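Alpha-fucosidase (PDB 2EAB) probably hydrolyses alpha-1,2-linked L-fucose from glycans as a family 95 glycoside hydrolase, here represented by its calcium-containing catalytic fragment. Local coordinates at residues V825-T828 against K833-E836. Numbering follows the deposited sequence.
Sequences VGTT and KATE
Thr835 and Glu836 both face Thr828, a classic beta bulge in the second strand of the hairpin 823-830/833-841, in the C-terminal domain of this family 95 fragment. Ala834, the residue before the bulge, comes first: its CA makes a CA-H...O contact of 3.4 Å with Thr828 O, while its own carbonyl takes a hydrogen bond from Tyr859. Thr835 N and Glu836 N then both donate to Thr828 O, as expected of two residues set against one. Thr835 N lies 2.8 Å from Thr828 O, and Glu836 N makes a longer bond of 3.3 Å to that oxygen, both donors on the same face of the carbonyl plane. The Thr835 side chain adds a packing contact, OG1 to Thr828 CG2. At Glu836 the antiparallel pairing with Thr828 is completed by Thr828 N to Glu836 O, 2.9 Å and nearly straight (166°). Thr827 OG1, turned anti to its own N (chi1 -171°), donates to the same Glu836 O at 3.1 Å from the opposite face. A valine in place of Thr827 would lack the hydroxyl, and would probably leave Glu836 O with the Thr828 amide as its one hydrogen-bond donor from the segment 825-828. Beyond the backbone, one water bridges the side chains of Thr828 and Glu836, donating to Glu836 OE1 and hydrogen-bonding to Thr828 OG1, each at 2.8 Å.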
ATOM      1  N   VAL A 825       2.782  21.412   1.728  1.00  7.75           N
ATOM      2  CA  VAL A 825       4.049  21.909   1.223  1.00  8.30           C
ATOM      3  C   VAL A 825       4.028  22.035  -0.293  1.00  7.99           C
ATOM      4  O   VAL A 825       3.691  21.082  -1.006  1.00  8.09           O
ATOM      5  CB  VAL A 825       5.220  20.974   1.621  1.00  8.46           C
ATOM      6  CG1 VAL A 825       6.539  21.492   1.067  1.00 10.50           C
ATOM      7  CG2 VAL A 825       5.305  20.807   3.135  1.00  9.03           C
ATOM      8  N   GLY A 826       4.391  23.220  -0.770  1.00  7.87           N
ATOM      9  CA  GLY A 826       4.686  23.440  -2.178  1.00  8.43           C
ATOM     10  C   GLY A 826       6.092  23.991  -2.275  1.00  8.80           C
ATOM     11  O   GLY A 826       6.532  24.728  -1.390  1.00  9.48           O
ATOM     12  N   THR A 827       6.813  23.614  -3.324  1.00  9.09           N
ATOM     13  CA  THR A 827       8.147  24.153  -3.555  1.00  9.96           C
ATOM     14  C   THR A 827       8.413  24.306  -5.044  1.00  9.54           C
ATOM     15  O   THR A 827       7.977  23.484  -5.857  1.00  9.30           O
ATOM     16  CB  THR A 827       9.272  23.327  -2.856  1.00 10.17           C
ATOM     17  OG1 THR A 827      10.524  24.024  -2.942  1.00 12.18           O
ATOM     18  CG2 THR A 827       9.437  21.950  -3.464  1.00 12.09           C
ATOM     19  N   THR A 828       9.111  25.385  -5.378  1.00  9.62           N
ATOM     20  CA  THR A 828       9.561  25.650  -6.733  1.00 10.17           C
ATOM     21  C   THR A 828      11.076  25.738  -6.684  1.00  9.87           C
ATOM     22  O   THR A 828      11.639  26.291  -5.736  1.00  9.80           O
ATOM     23  CB  THR A 828       8.966  26.968  -7.265  1.00 10.42           C
ATOM     24  OG1 THR A 828       7.536  26.881  -7.227  1.00 11.54           O
ATOM     25  CG2 THR A 828       9.415  27.247  -8.700  1.00 11.25           C
ATOM     26  N   LYS A 833      18.158  24.565  -7.057  1.00 11.32           N
ATOM     27  CA  LYS A 833      17.972  25.212  -5.752  1.00 11.73           C
ATOM     28  C   LYS A 833      16.567  25.770  -5.601  1.00 10.78           C
ATOM     29  O   LYS A 833      16.010  26.320  -6.551  1.00 10.44           O
ATOM     30  CB  LYS A 833      18.972  26.357  -5.555  1.00 12.00           C
ATOM     31  CG  LYS A 833      20.442  25.987  -5.695  1.00 13.77           C
ATOM     32  CD  LYS A 833      21.316  27.238  -5.769  1.00 14.50           C
ATOM     33  CE  LYS A 833      21.224  27.933  -7.131  1.00 17.93           C
ATOM     34  NZ  LYS A 833      21.924  27.183  -8.219  1.00 19.72           N
ATOM     35  N   ALA A 834      16.011  25.646  -4.400  1.00 10.45           N
ATOM     36  CA  ALA A 834      14.677  26.164  -4.106  1.00 10.18           C
ATOM     37  C   ALA A 834      14.614  27.672  -4.311  1.00 10.26           C
ATOM     38  O   ALA A 834      15.499  28.411  -3.864  1.00 10.39           O
ATOM     39  CB  ALA A 834      14.269  25.810  -2.678  1.00 10.31           C
ATOM     40  N   THR A 835      13.565  28.119  -4.995  1.00 10.26           N
ATOM     41  CA  THR A 835      13.303  29.545  -5.172  1.00 10.83           C
ATOM     42  C   THR A 835      12.116  29.994  -4.332  1.00 10.94           C
ATOM     43  O   THR A 835      11.974  31.181  -4.028  1.00 11.36           O
ATOM     44  CB  THR A 835      13.036  29.897  -6.646  1.00 11.01           C
ATOM     45  OG1 THR A 835      11.947  29.106  -7.137  1.00 11.73           O
ATOM     46  CG2 THR A 835      14.274  29.641  -7.493  1.00 11.60           C
ATOM     47  N   GLU A 836      11.255  29.048  -3.967  1.00 10.81           N
ATOM     48  CA  GLU A 836      10.104  29.347  -3.130  1.00 11.53           C
ATOM     49  C   GLU A 836       9.647  28.092  -2.402  1.00 10.83           C
ATOM     50  O   GLU A 836       9.669  26.990  -2.969  1.00 11.38           O
ATOM     51  CB  GLU A 836       8.950  29.912  -3.968  1.00 11.57           C
ATOM     52  CG  GLU A 836       7.765  30.402  -3.147  1.00 13.21           C
ATOM     53  CD  GLU A 836       6.554  30.739  -3.993  1.00 13.61           C
ATOM     54  OE1 GLU A 836       5.958  29.819  -4.595  1.00 16.11           O
ATOM     55  OE2 GLU A 836       6.192  31.932  -4.040  1.00 17.44           O
TER
HETATM   56  O   HOH W   1       6.425  27.095  -4.654  1.00 17.74           O